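Local coordinates for fiber protein 2 (Fowl adenovirus 1, PDB 2VTW), which forms, as the trimeric head of the short fibre on the capsid vertices, what is probably the receptor-binding end that first attaches the virion to its host cell, at residues N97-A106 and C196-V205; Y134-T144 and V183-V193. All blocks are in the same frame, centred on the assembly; numbering follows the deposited sequence.

Contact 1. Residues N97-A106 and C196-V205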
loop_
_atom_site.group_PDB
_atom_site.type_symbol
_atom_site.label_atom_id
_atom_site.label_comp_id
_atom_site.label_asym_id
_atom_site.label_seq_id
_atom_site.Cartn_x
_atom_site.Cartn_y
_atom_site.Cartn_z
ATOM N N ASN A 97 -13.197 -25.797 -2.534
ATOM C CA ASN A 97 -14.146 -25.757 -3.657
ATOM C C ASN A 97 -14.325 -24.377 -4.315
ATOM O O ASN A 97 -15.257 -24.181 -5.104
ATOM C CB ASN A 97 -15.518 -26.329 -3.250
ATOM C CG ASN A 97 -16.299 -25.439 -2.275
ATOM O OD1 ASN A 97 -15.741 -24.829 -1.365
ATOM N ND2 ASN A 97 -17.627 -25.425 -2.438
ATOM N N ILE A 98 -13.426 -23.430 -4.016
ATOM C CA ILE A 98 -13.537 -22.086 -4.581
ATOM C C ILE A 98 -12.968 -22.074 -6.009
ATOM O O ILE A 98 -11.967 -22.740 -6.302
ATOM C CB ILE A 98 -12.930 -20.979 -3.594
ATOM C CG1 ILE A 98 -13.765 -19.702 -3.645
ATOM C CG2 ILE A 98 -11.473 -20.696 -3.868
ATOM C CD1 ILE A 98 -15.152 -19.876 -3.119
ATOM N N SER A 99 -13.646 -21.349 -6.898
ATOM C CA SER A 99 -13.209 -21.170 -8.268
ATOM C C SER A 99 -12.009 -20.226 -8.366
ATOM O O SER A 99 -11.947 -19.214 -7.652
ATOM C CB SER A 99 -14.355 -20.600 -9.123
ATOM O OG SER A 99 -13.897 -20.235 -10.429
ATOM N N MET A 100 -11.080 -20.552 -9.272
ATOM C CA MET A 100 -9.950 -19.687 -9.588
ATOM C C MET A 100 -10.411 -18.342 -10.139
ATOM O O MET A 100 -9.648 -17.369 -10.107
ATOM C CB MET A 100 -9.020 -20.350 -10.599
ATOM C CG MET A 100 -8.057 -21.363 -9.986
ATOM S SD MET A 100 -6.856 -20.644 -8.831
ATOM C CE MET A 100 -5.838 -19.705 -9.937
ATOM N N THR A 101 -11.647 -18.291 -10.651
ATOM C CA THR A 101 -12.239 -17.043 -11.127
ATOM C C THR A 101 -12.423 -16.042 -9.985
ATOM O O THR A 101 -12.654 -14.852 -10.219
ATOM C CB THR A 101 -13.597 -17.257 -11.866
ATOM O OG1 THR A 101 -14.557 -17.772 -10.962
ATOM C CG2 THR A 101 -13.461 -18.204 -13.042
ATOM N N SER A 102 -12.302 -16.508 -8.751
ATOM C CA SER A 102 -12.345 -15.619 -7.610
ATOM C C SER A 102 -11.073 -14.736 -7.507
ATOM O O SER A 102 -11.050 -13.774 -6.718
ATOM C CB SER A 102 -12.543 -16.420 -6.333
ATOM O OG SER A 102 -13.674 -17.271 -6.421
ATOM N N PHE A 103 -10.049 -15.031 -8.309
ATOM C CA PHE A 103 -8.797 -14.282 -8.268
ATOM C C PHE A 103 -8.480 -13.527 -9.547
ATOM O O PHE A 103 -7.391 -12.963 -9.697
ATOM C CB PHE A 103 -7.669 -15.217 -7.810
ATOM C CG PHE A 103 -8.006 -15.887 -6.560
ATOM C CD1 PHE A 103 -7.870 -15.221 -5.337
ATOM C CD2 PHE A 103 -8.615 -17.136 -6.572
ATOM C CE1 PHE A 103 -8.267 -15.822 -4.167
ATOM C CE2 PHE A 103 -9.022 -17.734 -5.390
ATOM C CZ PHE A 103 -8.853 -17.073 -4.184
ATOM N N GLU A 104 -9.464 -13.477 -10.446
ATOM C CA GLU A 104 -9.369 -12.681 -11.638
ATOM C C GLU A 104 -9.551 -11.220 -11.248
ATOM O O GLU A 104 -10.534 -10.872 -10.603
ATOM C CB GLU A 104 -10.462 -13.056 -12.626
ATOM C CG GLU A 104 -10.353 -12.358 -13.972
ATOM C CD GLU A 104 -11.588 -12.575 -14.869
ATOM O OE1 GLU A 104 -12.422 -13.470 -14.555
ATOM O OE2 GLU A 104 -11.677 -11.858 -15.897
ATOM N N PRO A 105 -8.608 -10.366 -11.664
ATOM C CA PRO A 105 -8.781 -8.934 -11.421
ATOM C C PRO A 105 -9.819 -8.330 -12.362
ATOM O O PRO A 105 -9.972 -8.792 -13.508
ATOM C CB PRO A 105 -7.403 -8.384 -11.723
ATOM C CG PRO A 105 -6.864 -9.339 -12.789
ATOM C CD PRO A 105 -7.346 -10.668 -12.359
ATOM N N ALA A 106 -10.537 -7.314 -11.889
ATOM C CA ALA A 106 -11.493 -6.607 -12.734
ATOM C C ALA A 106 -10.812 -5.976 -13.924
ATOM O O ALA A 106 -9.620 -5.678 -13.899
ATOM C CB ALA A 106 -12.298 -5.543 -11.905
ATOM N N CYS A 196 -6.180 -4.446 -5.789
ATOM C CA CYS A 196 -7.012 -3.993 -6.902
ATOM C C CYS A 196 -8.392 -4.622 -6.773
ATOM O O CYS A 196 -8.570 -5.589 -6.019
ATOM C CB CYS A 196 -6.371 -4.288 -8.262
ATOM S SG CYS A 196 -6.268 -6.040 -8.747
ATOM N N PRO A 197 -9.389 -4.025 -7.448
ATOM C CA PRO A 197 -10.675 -4.656 -7.575
ATOM C C PRO A 197 -10.599 -5.982 -8.318
ATOM O O PRO A 197 -9.931 -6.098 -9.335
ATOM C CB PRO A 197 -11.489 -3.632 -8.375
ATOM C CG PRO A 197 -10.815 -2.319 -8.083
ATOM C CD PRO A 197 -9.377 -2.690 -8.076
ATOM N N ALA A 198 -11.300 -6.959 -7.765
ATOM C CA ALA A 198 -11.539 -8.254 -8.378
ATOM C C ALA A 198 -12.754 -8.157 -9.293
ATOM O O ALA A 198 -13.657 -7.387 -9.018
ATOM C CB ALA A 198 -11.803 -9.286 -7.277
ATOM N N ALA A 199 -12.778 -8.971 -10.352
ATOM C CA ALA A 199 -13.956 -9.119 -11.250
ATOM C C ALA A 199 -15.222 -9.487 -10.493
ATOM O O ALA A 199 -16.300 -9.056 -10.851
ATOM C CB ALA A 199 -13.677 -10.156 -12.333
ATOM N N ARG A 200 -15.108 -10.253 -9.423
ATOM C CA ARG A 200 -16.302 -10.670 -8.678
ATOM C C ARG A 200 -15.952 -11.035 -7.250
ATOM O O ARG A 200 -14.797 -11.299 -6.962
ATOM C CB ARG A 200 -16.937 -11.897 -9.375
ATOM C CG ARG A 200 -15.976 -13.065 -9.525
ATOM C CD ARG A 200 -16.494 -14.130 -10.430
ATOM N NE ARG A 200 -16.637 -13.660 -11.805
ATOM C CZ ARG A 200 -15.653 -13.507 -12.681
ATOM N NH1 ARG A 200 -14.391 -13.804 -12.403
ATOM N NH2 ARG A 200 -15.941 -13.088 -13.886
ATOM N N ALA A 201 -16.949 -11.079 -6.365
ATOM C CA ALA A 201 -16.789 -11.670 -5.043
ATOM C C ALA A 201 -16.498 -13.179 -5.219
ATOM O O ALA A 201 -16.660 -13.718 -6.316
ATOM C CB ALA A 201 -18.037 -11.423 -4.162
ATOM N N PRO A 202 -15.979 -13.845 -4.182
ATOM C CA PRO A 202 -15.632 -15.269 -4.375
ATOM C C PRO A 202 -16.831 -16.177 -4.776
ATOM O O PRO A 202 -17.904 -16.033 -4.214
ATOM C CB PRO A 202 -15.088 -15.679 -3.005
ATOM C CG PRO A 202 -14.585 -14.352 -2.412
ATOM C CD PRO A 202 -15.622 -13.375 -2.839
ATOM N N VAL A 203 -16.609 -17.060 -5.757
ATOM C CA VAL A 203 -17.615 -18.051 -6.214
ATOM C C VAL A 203 -17.049 -19.468 -6.179
ATOM O O VAL A 203 -15.888 -19.694 -6.563
ATOM C CB VAL A 203 -18.083 -17.800 -7.665
ATOM C CG1 VAL A 203 -19.100 -16.707 -7.697
ATOM C CG2 VAL A 203 -16.891 -17.487 -8.579
ATOM N N THR A 204 -17.877 -20.414 -5.736
ATOM C CA THR A 204 -17.529 -21.844 -5.774
ATOM C C THR A 204 -17.573 -22.401 -7.190
ATOM O O THR A 204 -18.244 -21.846 -8.068
ATOM C CB THR A 204 -18.478 -22.664 -4.943
ATOM O OG1 THR A 204 -19.820 -22.340 -5.321
ATOM C CG2 THR A 204 -18.277 -22.374 -3.474
ATOM N N VAL A 205 -16.837 -23.495 -7.401
ATOM C CA VAL A 205 -16.841 -24.205 -8.681
ATOM C C VAL A 205 -18.185 -24.913 -8.859
ATOM O O VAL A 205 -18.833 -25.298 -7.861
ATOM C CB VAL A 205 -15.714 -25.266 -8.779
ATOM C CG1 VAL A 205 -14.332 -24.605 -8.758
ATOM C CG2 VAL A 205 -15.846 -26.292 -7.646
ATOM O OXT VAL A 205 -18.640 -25.097 -10.005
HETATM O O HOH W 1 -12.531 -12.099 -9.281
HETATM O O HOH W 2 -8.591 -4.613 -11.507
#
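R200 reaches across to the turn at T101-E104 and meets two acceptors with one nitrogen. NH1 donates to E104 OE1 at 2.9 Å in an almost straight salt bridge (175°) and to T101 O at 3.0 Å in a more bent bond; both oxygens lie at the edge of the guanidinium, in its plane. The carboxylate is turned 43° against the guanidinium, and OE1 is met from above its own plane. The arginine chain bends at chi3, and A199 CB lies against one face of the guanidinium, toward its rim. The extended chain of E104 carries OE1 out to R200 NH1.

S102 closes the short 3-10 segment 100-102. Its OG, turned beside its own backbone N (chi1 -54°), donates to S99 O and accepts V203 N at 3.0 Å, tying the turn to the C-terminal tail. T101 OG1 meets V203 CG2 at 3.3 Å, the two side chains crossing at about a right angle, while I98 CD1 lies against P202 CB. Beyond, N97 and T204 lie side by side with ND2 on CG2.

Backbone bonds fasten both ends: V205 N to N97 O and S99 N to V203 O at one, A199 N to E104 O and A106 N to P197 O at the other. The end of strand 185-197 and the tail after it are thus held along the loop between strands 92-94 and 115-116. Between the two bonded ends, a water lies within hydrogen-bonding reach of T101 O, E104 O and R200 N. Sharing NH1 between a carboxylate and a carbonyl should restrict how the guanidinium can turn, and the nearby positive charge probably favours the ionised form of E104.

Contact 2. Residues Y134-T144 and V183-V193; sequences YRPIFTGSLNT and VNGTVAIGPVV. With SO4 (sulfate ion), chain N.
I137 and A188 form a hydrogen-bonded antiparallel pair: I137 N reaches A188 O at 2.9 Å and A188 N returns to I137 O. T139 and T186 repeat the pattern with slightly longer bonds. Between them, F138 and V187 make a non-hydrogen-bonded pair. At the end of the ladder G140 and G185 bring their CA atoms to 4.0 Å, and N184 O takes weak bonds from S141 N, S141 OG and L142 N.

Strand segments 137-140 and 185-193 run antiparallel, their directions 174° apart, as neighbours in the beta sandwich of the fibre head. V187 and I189 also bond by their backbones to strand 43-53, while Y134 and R135 pair with a strand of the third subunit, carrying the sheet across the trimer interface.

Apolar contacts gather beside V187. Its CG2, anti to the backbone N, meets P136 CB at 3.7 Å and lies at the edge of the F138 ring, in its plane; L142 CD2 comes up to its CB. Further along, V192 CG2 sits over one face of the Y134 ring in a CH-pi contact, 14° off the normal, and I189 CD1 touches Y134 CB.

On the face carrying I137, T139, T186 and A188, T139 OG1 and T186 OG1 share a hydrogen bond of 2.8 Å, and a water joins I137 O to T186 OG1. Where the strands part, another water links R135 O to G190 N. Separately, the R135 side chain points away from strand 185-193, and its NH2 binds O1 of a sulfate, probably from the crystallisation liquor, which R127 of the third subunit also holds.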
loop_
_atom_site.group_PDB
_atom_site.type_symbol
_atom_site.label_atom_id
_atom_site.label_comp_id
_atom_site.label_asym_id
_atom_site.label_seq_id
_atom_site.Cartn_x
_atom_site.Cartn_y
_atom_site.Cartn_z
ATOM N N TYR A 134 11.134 -0.954 -3.178
ATOM C CA TYR A 134 11.637 -2.024 -2.301
ATOM C C TYR A 134 13.151 -2.059 -2.297
ATOM O O TYR A 134 13.814 -1.647 -3.248
ATOM C CB TYR A 134 11.137 -3.430 -2.740
ATOM C CG TYR A 134 9.666 -3.538 -2.716
ATOM C CD1 TYR A 134 8.996 -4.167 -1.674
ATOM C CD2 TYR A 134 8.925 -2.979 -3.742
ATOM C CE1 TYR A 134 7.604 -4.219 -1.666
ATOM C CE2 TYR A 134 7.565 -3.025 -3.741
ATOM C CZ TYR A 134 6.912 -3.632 -2.700
ATOM O OH TYR A 134 5.546 -3.644 -2.772
ATOM N N ARG A 135 13.685 -2.564 -1.206
ATOM C CA ARG A 135 15.071 -2.976 -1.201
ATOM C C ARG A 135 15.115 -4.493 -1.064
ATOM O O ARG A 135 14.605 -5.042 -0.095
ATOM C CB ARG A 135 15.853 -2.307 -0.081
ATOM C CG ARG A 135 17.326 -2.683 -0.107
ATOM C CD ARG A 135 18.082 -2.164 1.099
ATOM N NE ARG A 135 18.400 -0.737 0.969
ATOM C CZ ARG A 135 17.994 0.236 1.788
ATOM N NH1 ARG A 135 17.258 -0.009 2.849
ATOM N NH2 ARG A 135 18.383 1.494 1.560
ATOM N N PRO A 136 15.756 -5.163 -2.031
ATOM C CA PRO A 136 15.921 -6.606 -1.954
ATOM C C PRO A 136 17.168 -7.033 -1.169
ATOM O O PRO A 136 18.010 -6.202 -0.815
ATOM C CB PRO A 136 16.101 -6.994 -3.411
ATOM C CG PRO A 136 16.847 -5.872 -3.984
ATOM C CD PRO A 136 16.411 -4.618 -3.238
ATOM N N ILE A 137 17.280 -8.341 -0.973
ATOM C CA ILE A 137 18.412 -8.990 -0.318
ATOM C C ILE A 137 19.304 -9.673 -1.389
ATOM O O ILE A 137 18.786 -10.351 -2.293
ATOM C CB ILE A 137 17.900 -10.071 0.646
ATOM C CG1 ILE A 137 17.769 -9.534 2.078
ATOM C CG2 ILE A 137 18.856 -11.250 0.676
ATOM C CD1 ILE A 137 18.935 -9.902 2.975
ATOM N N PHE A 138 20.624 -9.521 -1.274
ATOM C CA PHE A 138 21.566 -10.207 -2.162
ATOM C C PHE A 138 22.417 -11.242 -1.451
ATOM O O PHE A 138 22.566 -11.230 -0.227
ATOM C CB PHE A 138 22.559 -9.250 -2.813
ATOM C CG PHE A 138 21.957 -7.997 -3.313
ATOM C CD1 PHE A 138 20.894 -8.033 -4.177
ATOM C CD2 PHE A 138 22.477 -6.768 -2.936
ATOM C CE1 PHE A 138 20.323 -6.856 -4.638
ATOM C CE2 PHE A 138 21.908 -5.583 -3.393
ATOM C CZ PHE A 138 20.824 -5.626 -4.239
ATOM N N THR A 139 22.971 -12.135 -2.272
ATOM C CA THR A 139 24.158 -12.929 -1.956
ATOM C C THR A 139 25.084 -12.873 -3.191
ATOM O O THR A 139 24.676 -12.459 -4.284
ATOM C CB THR A 139 23.815 -14.397 -1.555
ATOM O OG1 THR A 139 23.362 -15.141 -2.699
ATOM C CG2 THR A 139 22.750 -14.443 -0.428
ATOM N N GLY A 140 26.344 -13.257 -3.008
ATOM C CA GLY A 140 27.326 -13.206 -4.093
ATOM C C GLY A 140 27.713 -11.782 -4.431
ATOM O O GLY A 140 27.593 -10.891 -3.604
ATOM N N SER A 141 28.179 -11.572 -5.654
ATOM C CA SER A 141 28.536 -10.242 -6.132
ATOM C C SER A 141 27.373 -9.489 -6.781
ATOM O O SER A 141 27.537 -8.331 -7.149
ATOM C CB SER A 141 29.703 -10.327 -7.130
ATOM O OG SER A 141 29.383 -11.139 -8.258
ATOM N N LEU A 142 26.215 -10.130 -6.935
ATOM C CA LEU A 142 25.030 -9.455 -7.527
ATOM C C LEU A 142 24.592 -8.297 -6.638
ATOM O O LEU A 142 24.440 -8.478 -5.435
ATOM C CB LEU A 142 23.856 -10.441 -7.719
ATOM C CG LEU A 142 22.536 -9.920 -8.323
ATOM C CD1 LEU A 142 22.705 -9.319 -9.731
ATOM C CD2 LEU A 142 21.510 -11.040 -8.333
ATOM N N ASN A 143 24.434 -7.114 -7.247
ATOM C CA ASN A 143 23.943 -5.903 -6.566
ATOM C C ASN A 143 23.081 -5.081 -7.520
ATOM O O ASN A 143 23.567 -4.249 -8.288
ATOM C CB ASN A 143 25.106 -5.046 -6.002
ATOM C CG ASN A 143 24.625 -3.933 -5.052
ATOM O OD1 ASN A 143 23.499 -3.426 -5.156
ATOM N ND2 ASN A 143 25.483 -3.558 -4.117
ATOM N N THR A 144 21.777 -5.327 -7.456
ATOM C CA THR A 144 20.784 -4.589 -8.256
ATOM C C THR A 144 20.458 -3.190 -7.714
ATOM O O THR A 144 19.793 -2.389 -8.393
ATOM C CB THR A 144 19.436 -5.363 -8.279
ATOM O OG1 THR A 144 18.952 -5.521 -6.938
ATOM C CG2 THR A 144 19.606 -6.761 -8.935
ATOM N N VAL A 183 28.428 -11.627 -13.547
ATOM C CA VAL A 183 27.945 -11.347 -12.183
ATOM C C VAL A 183 27.154 -12.519 -11.646
ATOM O O VAL A 183 26.270 -13.021 -12.320
ATOM C CB VAL A 183 27.036 -10.112 -12.156
ATOM C CG1 VAL A 183 26.382 -9.946 -10.772
ATOM C CG2 VAL A 183 27.825 -8.877 -12.548
ATOM N N ASN A 184 27.456 -12.941 -10.424
ATOM C CA ASN A 184 26.833 -14.129 -9.852
ATOM C C ASN A 184 26.269 -13.909 -8.460
ATOM O O ASN A 184 26.672 -12.984 -7.754
ATOM C CB ASN A 184 27.860 -15.264 -9.819
ATOM C CG ASN A 184 28.105 -15.860 -11.202
ATOM O OD1 ASN A 184 29.184 -15.699 -11.787
ATOM N ND2 ASN A 184 27.081 -16.544 -11.741
ATOM N N GLY A 185 25.353 -14.787 -8.066
ATOM C CA GLY A 185 24.729 -14.720 -6.761
ATOM C C GLY A 185 23.226 -14.729 -6.905
ATOM O O GLY A 185 22.701 -15.199 -7.906
ATOM N N THR A 186 22.542 -14.205 -5.889
ATOM C CA THR A 186 21.076 -14.216 -5.812
ATOM C C THR A 186 20.509 -12.844 -5.395
ATOM O O THR A 186 21.202 -12.033 -4.773
ATOM C CB THR A 186 20.537 -15.313 -4.827
ATOM O OG1 THR A 186 20.679 -14.889 -3.467
ATOM C CG2 THR A 186 21.244 -16.672 -5.045
ATOM N N VAL A 187 19.249 -12.611 -5.786
ATOM C CA VAL A 187 18.470 -11.433 -5.395
ATOM C C VAL A 187 17.078 -11.944 -5.050
ATOM O O VAL A 187 16.529 -12.780 -5.759
ATOM C CB VAL A 187 18.417 -10.356 -6.497
ATOM C CG1 VAL A 187 17.813 -10.920 -7.782
ATOM C CG2 VAL A 187 17.629 -9.095 -6.002
ATOM N N ALA A 188 16.568 -11.520 -3.903
ATOM C CA ALA A 188 15.277 -11.934 -3.402
ATOM C C ALA A 188 14.528 -10.677 -2.934
ATOM O O ALA A 188 15.106 -9.790 -2.267
ATOM C CB ALA A 188 15.417 -12.934 -2.277
ATOM N N ILE A 189 13.254 -10.600 -3.305
ATOM C CA ILE A 189 12.468 -9.380 -3.145
ATOM C C ILE A 189 11.097 -9.739 -2.651
ATOM O O ILE A 189 10.519 -10.741 -3.081
ATOM C CB ILE A 189 12.352 -8.597 -4.469
ATOM C CG1 ILE A 189 11.524 -7.314 -4.292
ATOM C CG2 ILE A 189 11.718 -9.465 -5.530
ATOM C CD1 ILE A 189 11.652 -6.332 -5.430
ATOM N N GLY A 190 10.595 -8.912 -1.734
ATOM C CA GLY A 190 9.222 -8.996 -1.252
ATOM C C GLY A 190 9.108 -8.804 0.243
ATOM O O GLY A 190 10.115 -8.572 0.922
ATOM N N PRO A 191 7.882 -8.929 0.773
ATOM C CA PRO A 191 6.652 -9.180 -0.004
ATOM C C PRO A 191 6.212 -7.946 -0.786
ATOM O O PRO A 191 6.207 -6.836 -0.245
ATOM C CB PRO A 191 5.616 -9.550 1.061
ATOM C CG PRO A 191 6.125 -8.950 2.332
ATOM C CD PRO A 191 7.622 -8.821 2.210
ATOM N N VAL A 192 5.929 -8.132 -2.073
ATOM C CA VAL A 192 5.404 -7.067 -2.908
ATOM C C VAL A 192 3.896 -7.195 -2.849
ATOM O O VAL A 192 3.366 -8.220 -3.292
ATOM C CB VAL A 192 5.888 -7.212 -4.333
ATOM C CG1 VAL A 192 5.265 -6.129 -5.230
ATOM C CG2 VAL A 192 7.434 -7.171 -4.380
ATOM N N VAL A 193 3.201 -6.197 -2.283
ATOM C CA VAL A 193 1.767 -6.331 -2.044
ATOM C C VAL A 193 1.037 -5.371 -2.962
ATOM O O VAL A 193 1.380 -4.177 -3.052
ATOM C CB VAL A 193 1.353 -6.167 -0.561
ATOM C CG1 VAL A 193 -0.124 -6.329 -0.393
ATOM C CG2 VAL A 193 2.082 -7.167 0.355
HETATM S S SO4 N . 21.903 2.208 0.907
HETATM O O1 SO4 N . 20.703 2.271 0.054
HETATM O O2 SO4 N . 22.479 0.860 0.893
HETATM O O3 SO4 N . 22.914 3.068 0.312
HETATM O O4 SO4 N . 21.651 2.624 2.291
HETATM O O HOH W 3 4.566 -4.168 -0.628
HETATM O O HOH W 4 12.316 -6.866 -0.235
HETATM O O HOH W 5 18.995 -13.142 -1.928
#

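How the contacts relate
Both contacts draw on strand 185-197: contact 2 uses most of its length and contact 1 its last residues and the tail that follows. Their centres lie 32 Å apart, on opposite sides of the chain's centre, and in sequence contact 2 is nested inside the loop closed by contact 1. Each is partly buried. Contact 2 is a regular ladder with an apolar cluster of P136, F138, L142 and V187, ending beside the third subunit; contact 1 joins irregular chain through isolated backbone bridges and a serine hydroxyl, and P197 packs on Q36 of the second subunit. A salt bridge and scattered hydrogen bonds mark the loop contact, whereas strand pairing and aliphatic-aromatic packing mark the sheet contact.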